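Local coordinates for rifin (Plasmodium falciparum, PDB 7JZI), which is a variant surface antigen of the malaria parasite, probably displayed on infected red cells, where rifins are thought to engage host immune receptors, at residues Asp20-Gly23 and Met24-Val27; Ala33-Val36 and Asp37-Lys40; Gln111-Glu114 and Lys115-Ser119; Leu59-Ala62 and Ile63-Met67; Ile81-Val84 and Arg85-Leu88. All coordinates share one frame; numbering follows the deposited sequence.

Contact 1: Asp20-Gly23 and Met24-Val27; sequences DIHG and MKIV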
# COMPACT_ATOMS: atom_id res chain seq x y z
N ASP B 20 17.89 -10.23 -22.70
CA ASP B 20 16.53 -9.79 -22.40
C ASP B 20 15.72 -10.91 -21.74
O ASP B 20 15.13 -10.72 -20.65
CB ASP B 20 15.83 -9.34 -23.69
CG ASP B 20 16.22 -7.94 -24.10
OD1 ASP B 20 16.96 -7.28 -23.35
OD2 ASP B 20 15.77 -7.51 -25.18
N ILE B 21 15.70 -12.08 -22.38
CA ILE B 21 14.90 -13.17 -21.83
C ILE B 21 15.37 -13.57 -20.45
O ILE B 21 14.56 -13.88 -19.58
CB ILE B 21 14.86 -14.39 -22.79
CG1 ILE B 21 16.26 -14.95 -23.07
CG2 ILE B 21 14.15 -14.02 -24.07
CD1 ILE B 21 16.71 -16.09 -22.16
N HIS B 22 16.67 -13.58 -20.20
CA HIS B 22 17.09 -13.95 -18.87
C HIS B 22 16.92 -12.81 -17.87
O HIS B 22 16.68 -13.09 -16.69
CB HIS B 22 18.49 -14.58 -18.93
CG HIS B 22 19.02 -15.04 -17.61
ND1 HIS B 22 18.26 -15.10 -16.46
CD2 HIS B 22 20.17 -15.67 -17.29
CE1 HIS B 22 18.98 -15.57 -15.46
NE2 HIS B 22 20.15 -15.94 -15.95
N GLY B 23 17.14 -11.55 -18.25
CA GLY B 23 16.94 -10.47 -17.31
C GLY B 23 15.52 -10.37 -16.80
O GLY B 23 15.30 -9.88 -15.69
N MET B 24 14.53 -10.81 -17.59
CA MET B 24 13.15 -10.74 -17.10
C MET B 24 12.80 -11.79 -16.04
O MET B 24 11.90 -11.52 -15.22
CB MET B 24 12.15 -10.81 -18.24
CG MET B 24 10.81 -10.19 -17.84
SD MET B 24 9.65 -9.88 -19.16
CE MET B 24 8.43 -11.11 -18.74
N LYS B 25 13.38 -12.99 -16.07
CA LYS B 25 12.94 -14.05 -15.15
C LYS B 25 13.16 -13.70 -13.67
O LYS B 25 12.26 -13.87 -12.84
CB LYS B 25 13.61 -15.38 -15.50
CG LYS B 25 13.79 -15.59 -16.99
CD LYS B 25 13.85 -17.06 -17.31
CE LYS B 25 14.18 -17.29 -18.76
NZ LYS B 25 15.61 -17.32 -19.00
N ILE B 26 14.37 -13.24 -13.32
CA ILE B 26 14.62 -12.85 -11.93
C ILE B 26 13.61 -11.79 -11.48
O ILE B 26 13.14 -11.80 -10.33
CB ILE B 26 16.10 -12.45 -11.74
CG1 ILE B 26 16.53 -11.27 -12.62
CG2 ILE B 26 17.07 -13.64 -11.91
CD1 ILE B 26 18.10 -11.02 -12.49
N VAL B 27 13.26 -10.85 -12.36
CA VAL B 27 12.32 -9.84 -11.88
C VAL B 27 10.88 -10.35 -11.87
O VAL B 27 10.06 -9.85 -11.09
CB VAL B 27 12.43 -8.53 -12.68
CG1 VAL B 27 13.87 -7.98 -12.69
CG2 VAL B 27 11.91 -8.67 -14.10
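I21 and K25 lie side by side on the surface of helix 8-33, one turn apart and pointing the same way. Their contact is made by the methylene chain and the amine of the lysine. K25 CG sits 3.2 Å from I21 O, and K25 NZ comes within 3.6 Å of I21 CD1. The lysine starts beside its backbone N (chi1 -36°) and bends only at its last torsion. That path carries the chain back over the preceding turn. K25 NZ also meets H22, 4.0 Å from H22 CB, and approaches the imidazole obliquely.

The backbone bonds are few. M24 N bonds to D20 O over 3.1 Å in the usual helical pattern. K25 N reaches H22 O at 3.4 Å, a weak bond one residue shorter in span. G23 O is covered by carbon, with I26 CG1 at 3.6 Å.

The inner face packs on helix 101-127, through I26 on S119 and V27 on A116. M24 reaches F47 and V48. The chemistry is mixed: an exposed lysine shields carbonyls with its carbons, while K25 NZ, 4.3 Å from H22 ND1, would probably disfavour protonation of H22.

Contact 2: Ala33-Val36 and Asp37-Lys40; sequences ALKV and DTLK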
# COMPACT_ATOMS: atom_id res chain seq x y z
N ALA B 33 6.95 -12.25 -5.73
CA ALA B 33 7.22 -12.06 -4.30
C ALA B 33 6.34 -10.98 -3.67
O ALA B 33 5.97 -11.11 -2.50
CB ALA B 33 8.69 -11.72 -4.10
N LEU B 34 6.03 -9.91 -4.40
CA LEU B 34 5.09 -8.86 -3.99
C LEU B 34 3.63 -9.25 -4.18
O LEU B 34 2.74 -8.45 -3.86
CB LEU B 34 5.38 -7.60 -4.81
CG LEU B 34 6.72 -6.90 -4.60
CD1 LEU B 34 6.61 -5.43 -4.93
CD2 LEU B 34 7.21 -7.08 -3.16
N LYS B 35 3.38 -10.43 -4.76
CA LYS B 35 2.07 -10.90 -5.22
C LYS B 35 1.41 -9.97 -6.23
O LYS B 35 0.20 -9.71 -6.18
CB LYS B 35 1.03 -11.21 -4.15
CG LYS B 35 1.19 -12.44 -3.29
CD LYS B 35 1.18 -12.19 -1.81
CE LYS B 35 0.87 -13.64 -1.23
NZ LYS B 35 0.05 -13.64 -0.03
N VAL B 36 2.20 -9.40 -7.14
CA VAL B 36 1.58 -8.74 -8.28
C VAL B 36 0.68 -9.74 -9.03
O VAL B 36 -0.24 -9.34 -9.75
CB VAL B 36 2.70 -8.15 -9.15
CG1 VAL B 36 2.15 -7.50 -10.39
CG2 VAL B 36 3.52 -7.16 -8.35
N ASP B 37 0.91 -11.04 -8.84
CA ASP B 37 -0.00 -12.14 -9.18
C ASP B 37 -1.48 -12.00 -8.79
O ASP B 37 -2.37 -12.39 -9.56
CB ASP B 37 0.63 -13.44 -8.65
CG ASP B 37 0.07 -14.67 -9.30
OD1 ASP B 37 0.63 -15.20 -10.29
OD2 ASP B 37 -0.77 -15.28 -8.59
N THR B 38 -1.80 -11.44 -7.63
CA THR B 38 -3.20 -11.54 -7.24
C THR B 38 -4.06 -10.39 -7.76
O THR B 38 -5.29 -10.51 -7.72
CB THR B 38 -3.32 -11.67 -5.73
OG1 THR B 38 -4.69 -11.59 -5.34
CG2 THR B 38 -2.51 -10.60 -5.03
N LEU B 39 -3.47 -9.32 -8.27
CA LEU B 39 -4.26 -8.19 -8.76
C LEU B 39 -5.11 -8.57 -9.96
O LEU B 39 -4.60 -9.09 -10.96
CB LEU B 39 -3.34 -7.02 -9.12
CG LEU B 39 -2.35 -6.53 -8.06
CD1 LEU B 39 -1.50 -5.43 -8.64
CD2 LEU B 39 -3.10 -6.06 -6.83
N LYS B 40 -6.42 -8.28 -9.88
CA LYS B 40 -7.38 -8.60 -10.93
C LYS B 40 -7.46 -7.56 -12.03
O LYS B 40 -8.22 -7.75 -12.99
CB LYS B 40 -8.78 -8.78 -10.33
CG LYS B 40 -9.06 -10.15 -9.72
CD LYS B 40 -10.44 -10.65 -10.15
CE LYS B 40 -10.41 -11.28 -11.54
NZ LYS B 40 -11.72 -11.91 -11.87
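K35 and T38 close a beta turn, with T38 N bonded to K35 O over 3.0 Å at a nearly straight 168°. The donor stands above the carbonyl plane of K35, not on a lone pair. K35 has positive phi (57°) and is the first residue after helix 8-33 to leave helical angles, so the chain changes course here.

The side chains of the same two residues reinforce the turn. T38 CG2 touches K35 CB at 3.7 Å and also comes close to K35 O. The threonine holds this methyl between its backbone N and carbonyl carbon, because OG1 is anti to the N (chi1 172°). The hydroxyl is thus turned away from the turn bond. Beyond it, L39 CB and CG both come to 3.9 Å from V36 O.

V36 and L39 are buried, and both pack on I63 of helix 56-70. V36 also touches F44, and T38 meets H79 and P80. D37 is exposed, though it too touches F44.

Across the turn the link is one backbone bond and one methyl contact; V36 and L39 add packing on helix 56-70. The chemistry implies a reversal with an apolar inner side and a charged outer side.

Contact 3: Gln111-Glu114 and Lys115-Ser119; sequences QALE and KATQS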
# COMPACT_ATOMS: atom_id res chain seq x y z
N GLN B 111 15.83 -2.69 -6.70
CA GLN B 111 16.64 -3.85 -6.38
C GLN B 111 16.46 -4.94 -7.43
O GLN B 111 17.44 -5.50 -7.94
CB GLN B 111 16.25 -4.35 -4.98
CG GLN B 111 16.74 -5.73 -4.56
CD GLN B 111 15.75 -6.83 -4.94
OE1 GLN B 111 14.57 -6.55 -5.18
NE2 GLN B 111 16.20 -8.08 -4.95
N ALA B 112 15.21 -5.19 -7.83
CA ALA B 112 14.94 -6.17 -8.89
C ALA B 112 15.57 -5.77 -10.22
O ALA B 112 16.12 -6.61 -10.94
CB ALA B 112 13.43 -6.36 -9.04
N LEU B 113 15.56 -4.47 -10.55
CA LEU B 113 16.00 -4.05 -11.87
C LEU B 113 17.52 -4.02 -11.98
O LEU B 113 18.06 -4.36 -13.04
CB LEU B 113 15.44 -2.66 -12.21
CG LEU B 113 15.78 -2.01 -13.56
CD1 LEU B 113 14.67 -1.06 -13.98
CD2 LEU B 113 17.10 -1.24 -13.52
N GLU B 114 18.22 -3.68 -10.91
CA GLU B 114 19.67 -3.71 -11.01
C GLU B 114 20.20 -5.13 -10.84
O GLU B 114 21.19 -5.49 -11.49
CB GLU B 114 20.29 -2.73 -10.01
CG GLU B 114 19.62 -1.36 -10.11
CD GLU B 114 20.59 -0.20 -10.33
OE1 GLU B 114 21.81 -0.45 -10.45
OE2 GLU B 114 20.12 0.96 -10.45
N LYS B 115 19.50 -5.96 -10.06
CA LYS B 115 19.59 -7.41 -10.17
C LYS B 115 19.58 -7.84 -11.63
O LYS B 115 20.52 -8.49 -12.11
CB LYS B 115 18.38 -7.98 -9.41
CG LYS B 115 18.17 -9.48 -9.42
CD LYS B 115 19.33 -10.29 -8.92
CE LYS B 115 19.07 -10.64 -7.46
NZ LYS B 115 19.33 -12.08 -7.18
N ALA B 116 18.53 -7.44 -12.36
CA ALA B 116 18.34 -7.91 -13.72
C ALA B 116 19.41 -7.39 -14.66
O ALA B 116 19.90 -8.13 -15.52
CB ALA B 116 16.96 -7.51 -14.24
N THR B 117 19.77 -6.11 -14.54
CA THR B 117 20.78 -5.55 -15.44
C THR B 117 22.14 -6.19 -15.24
O THR B 117 22.79 -6.58 -16.22
CB THR B 117 20.88 -4.03 -15.29
OG1 THR B 117 21.43 -3.72 -13.99
CG2 THR B 117 19.52 -3.37 -15.49
N GLN B 118 22.58 -6.38 -13.99
CA GLN B 118 23.92 -6.93 -13.93
C GLN B 118 23.87 -8.44 -14.17
O GLN B 118 24.87 -9.01 -14.61
CB GLN B 118 24.58 -6.70 -12.56
CG GLN B 118 25.90 -7.50 -12.54
CD GLN B 118 26.25 -8.16 -11.23
OE1 GLN B 118 25.37 -8.51 -10.43
NE2 GLN B 118 27.53 -8.45 -11.05
N SER B 119 22.70 -9.07 -14.05
CA SER B 119 22.68 -10.47 -14.46
C SER B 119 22.68 -10.58 -15.98
O SER B 119 23.30 -11.48 -16.53
CB SER B 119 21.48 -11.17 -13.83
OG SER B 119 21.51 -12.56 -14.12
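T117 has OG1 between its backbone N and carbonyl carbon (chi1 68°), which turns the hydroxyl back toward E114 O. The same torsion sets CG2 beside the backbone N, facing L113. The leucine has CG anti to its N (chi1 180°), and its CD2 reaches T117 CG2 at 3.8 Å. These two side chains cross obliquely.

T117 OG1 donates to E114 O over 3.1 Å and arrives well to one side of the carbonyl, at a C=O...donor angle of 109°. Q118 N bonds to the same E114 O at 3.0 Å and comes from the same face of its plane. Two donors therefore grip this oxygen.

The remaining backbone bonds are regular alpha-helical ones. K115 N bonds to Q111 O at 3.0 Å, A116 N to A112 O at 2.9 Å and T117 N to L113 O at 2.9 Å. A116 CB rests on the previous turn, 3.5 Å from both A112 O and L113 O. The chain of K115 is exposed and bends repeatedly.

The stretch belongs to helix 101-127. Its small residue A112 is buried against V27 of helix 8-33, and K115 packs on I26 of the same helix. A116, also buried, meets Y53. L113 lies along another side, on T54 in a loop and on V56 and T57 of helix 56-70.

Contact 4: Leu59-Ala62 and Ile63-Met67; sequences LAIA and IDTEM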
# COMPACT_ATOMS: atom_id res chain seq x y z
N LEU B 59 5.71 -0.33 -13.64
CA LEU B 59 4.78 -1.20 -12.96
C LEU B 59 4.57 -0.69 -11.54
O LEU B 59 3.49 -0.86 -10.97
CB LEU B 59 5.34 -2.62 -12.98
CG LEU B 59 4.43 -3.84 -13.07
CD1 LEU B 59 5.27 -5.11 -13.10
CD2 LEU B 59 3.47 -3.87 -11.91
N ALA B 60 5.58 0.00 -11.00
CA ALA B 60 5.56 0.42 -9.61
C ALA B 60 4.34 1.28 -9.31
O ALA B 60 3.56 0.98 -8.40
CB ALA B 60 6.84 1.18 -9.28
N ILE B 61 4.11 2.33 -10.12
CA ILE B 61 3.14 3.33 -9.70
C ILE B 61 1.73 2.74 -9.70
O ILE B 61 0.97 2.93 -8.75
CB ILE B 61 3.23 4.58 -10.59
CG1 ILE B 61 4.49 5.39 -10.28
CG2 ILE B 61 1.98 5.45 -10.41
CD1 ILE B 61 5.72 4.95 -11.04
N ALA B 62 1.41 1.93 -10.71
CA ALA B 62 0.12 1.25 -10.73
C ALA B 62 -0.03 0.35 -9.51
O ALA B 62 -1.08 0.34 -8.86
CB ALA B 62 -0.04 0.45 -12.02
N ILE B 63 1.04 -0.38 -9.16
CA ILE B 63 1.00 -1.25 -7.99
C ILE B 63 0.57 -0.46 -6.77
O ILE B 63 -0.20 -0.95 -5.93
CB ILE B 63 2.36 -1.93 -7.76
CG1 ILE B 63 2.69 -2.88 -8.90
CG2 ILE B 63 2.34 -2.73 -6.49
CD1 ILE B 63 1.75 -4.04 -8.98
N ASP B 64 1.03 0.79 -6.66
CA ASP B 64 0.61 1.58 -5.51
C ASP B 64 -0.88 1.88 -5.60
O ASP B 64 -1.64 1.54 -4.68
CB ASP B 64 1.43 2.87 -5.42
CG ASP B 64 1.17 3.62 -4.13
OD1 ASP B 64 0.48 3.08 -3.24
OD2 ASP B 64 1.65 4.77 -4.00
N THR B 65 -1.32 2.44 -6.73
CA THR B 65 -2.72 2.83 -6.84
C THR B 65 -3.63 1.65 -6.53
O THR B 65 -4.42 1.70 -5.58
CB THR B 65 -3.04 3.39 -8.24
OG1 THR B 65 -3.40 2.32 -9.12
CG2 THR B 65 -1.85 4.14 -8.81
N GLU B 66 -3.42 0.54 -7.24
CA GLU B 66 -4.27 -0.61 -7.01
C GLU B 66 -4.21 -1.06 -5.57
O GLU B 66 -5.25 -1.25 -4.93
CB GLU B 66 -3.88 -1.76 -7.93
CG GLU B 66 -4.81 -2.94 -7.81
CD GLU B 66 -5.21 -3.48 -9.15
OE1 GLU B 66 -4.59 -3.04 -10.14
OE2 GLU B 66 -6.12 -4.34 -9.22
N MET B 67 -2.99 -1.14 -5.00
CA MET B 67 -2.90 -1.65 -3.64
C MET B 67 -3.67 -0.76 -2.68
O MET B 67 -4.44 -1.26 -1.86
CB MET B 67 -1.43 -1.78 -3.22
CG MET B 67 -1.21 -2.76 -2.08
SD MET B 67 0.52 -3.02 -1.61
CE MET B 67 1.31 -3.09 -3.22
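Helix 56-70 has L59 and I63 one turn apart on its buried side. L59 CD2 meets the ethyl arm of I63, CG1 at 3.3 Å and CD1 at 3.4 Å. The two side chains approach at a slant. I63 keeps CG1 beside its backbone N and anti to the carbonyl carbon (chi1 -65°), which points that branch back toward L59.

A second, polar contact lies further along. T65 OG1 donates to A62 O over 3.1 Å, in the carbonyl plane and on a lone pair. E66 N takes the same oxygen at 2.9 Å, almost straight out from the C=O bond. A62 O is thus shared by a hydroxyl and an amide. The methyl of T65, CG2, lies instead against I61 O at 3.1 Å.

Regular backbone bonds run alongside: I63 N to L59 O at 3.1 Å, D64 N to A60 O at 3.1 Å and T65 N to I61 O at 3.1 Å. E66 sends its carboxylate out of the helix, where OE1 bonds to S41 OG.

L59 also packs on I43 and F47. A60 faces T106 of helix 101-127. One side of the helix, with L59, A60, I63 and M67, is buried in the helical core, and T65 lies on the exposed side. T65 adds the familiar bond of a helical threonine to the carbonyl three residues back.

Contact 5: Ile81-Val84 and Arg85-Leu88; sequences ICVV and REKL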
# COMPACT_ATOMS: atom_id res chain seq x y z
N ILE B 81 -2.95 -9.56 -1.46
CA ILE B 81 -1.77 -8.64 -1.59
C ILE B 81 -1.52 -7.82 -0.33
O ILE B 81 -0.38 -7.43 -0.10
CB ILE B 81 -1.84 -7.73 -2.83
CG1 ILE B 81 -0.44 -7.28 -3.27
CG2 ILE B 81 -2.76 -6.54 -2.60
CD1 ILE B 81 -0.44 -6.26 -4.37
N CYS B 82 -2.56 -7.60 0.45
CA CYS B 82 -2.41 -6.65 1.57
C CYS B 82 -1.29 -7.07 2.53
O CYS B 82 -0.63 -6.17 3.05
CB CYS B 82 -3.77 -6.44 2.21
SG CYS B 82 -5.01 -5.82 1.05
N VAL B 83 -1.05 -8.36 2.73
CA VAL B 83 -0.03 -8.81 3.73
C VAL B 83 1.35 -8.30 3.35
O VAL B 83 2.16 -8.07 4.25
CB VAL B 83 -0.06 -10.34 3.90
CG1 VAL B 83 0.41 -11.07 2.65
CG2 VAL B 83 0.74 -10.79 5.11
N VAL B 84 1.62 -8.09 2.06
CA VAL B 84 2.99 -7.71 1.63
C VAL B 84 3.39 -6.35 2.21
O VAL B 84 4.58 -6.06 2.26
CB VAL B 84 3.15 -7.75 0.10
CG1 VAL B 84 2.78 -6.43 -0.55
CG2 VAL B 84 4.55 -8.17 -0.31
N ARG B 85 2.41 -5.56 2.65
CA ARG B 85 2.72 -4.20 3.15
C ARG B 85 3.69 -4.31 4.32
O ARG B 85 4.57 -3.45 4.43
CB ARG B 85 1.44 -3.50 3.57
CG ARG B 85 0.80 -2.64 2.49
CD ARG B 85 -0.51 -2.07 2.98
NE ARG B 85 -0.98 -0.98 2.14
CZ ARG B 85 -2.17 -0.40 2.26
NH1 ARG B 85 -2.51 0.59 1.46
NH2 ARG B 85 -3.01 -0.81 3.19
N GLU B 86 3.54 -5.32 5.17
CA GLU B 86 4.39 -5.41 6.39
C GLU B 86 5.85 -5.50 5.96
O GLU B 86 6.69 -4.86 6.60
CB GLU B 86 4.03 -6.65 7.20
CG GLU B 86 2.65 -6.59 7.82
CD GLU B 86 2.24 -7.88 8.51
OE1 GLU B 86 2.84 -8.93 8.21
OE2 GLU B 86 1.32 -7.83 9.36
N LYS B 87 6.12 -6.27 4.91
CA LYS B 87 7.49 -6.41 4.39
C LYS B 87 7.96 -5.06 3.86
O LYS B 87 9.14 -4.74 4.02
CB LYS B 87 7.51 -7.51 3.34
CG LYS B 87 6.69 -8.74 3.71
CD LYS B 87 6.81 -9.89 2.74
CE LYS B 87 5.99 -11.09 3.16
NZ LYS B 87 6.22 -12.26 2.28
N LEU B 88 7.06 -4.30 3.24
CA LEU B 88 7.42 -2.99 2.65
C LEU B 88 7.85 -2.04 3.76
O LEU B 88 8.68 -1.16 3.49
CB LEU B 88 6.24 -2.44 1.86
CG LEU B 88 5.91 -3.16 0.56
CD1 LEU B 88 4.59 -2.67 -0.01
CD2 LEU B 88 7.02 -2.98 -0.46
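R85 follows V84 at the start of helix 84-88 and is tied to the preceding turn. R85 N bonds to C82 O over 3.1 Å at 164°, and the donor stands above the carbonyl plane. R85 CB lies 3.4 Å from the same oxygen. From CG to NE the arginine is extended, which carries the guanidinium away from the turn. There NH2 bonds to the backbone of the chain of another protein, and the group makes a cation-pi contact with an aromatic side chain of that chain.

E86 N bonds to V83 O at 3.2 Å, again from above the carbonyl plane. Its carboxylate OE1 comes only to 4.2 Å from V83 CG2, in an oblique approach. K87 is extended beyond CG and runs across V84 at about a right angle, with CD 4.2 Å from V84 CG2. L88 N bonds to V84 O at 3.2 Å, in the carbonyl plane, and L88 CD1 meets V84 CG1 at 4.2 Å. The bonds thus pass from the three-residue span to the four-residue span of an alpha-helix.

C82 fixes the lead-in through its disulfide to C71. I81 packs on M67 and V70 of helix 56-70, and R85 touches M67 and N68. L88 reaches A104 and V108 of helix 101-127, so the short helix sits against both long neighbours.

Two groups of contacts emerge. Contacts 1 and 3 have centres about 9 Å apart and join helices 8-33 and 101-127; I26 CD1 lies 3.4 Å from A116 CA. Contacts 2, 4 and 5 form the other group, with centres about 11 to 13 Å apart. I63 and I81 connect them: L39 CD1 touches I63 CD1 at 3.5 Å, L39 CD2 touches I81 CD1 at 3.6 Å, and M67 CE meets I81 CD1 at 3.8 Å. Contact 1 is about 24 Å from contact 5, centre to centre. Contact 5 faces the chain of another protein. The platinum ion, at M98 and K100, is about 11 Å from the D64 side chain and touches none of these contacts.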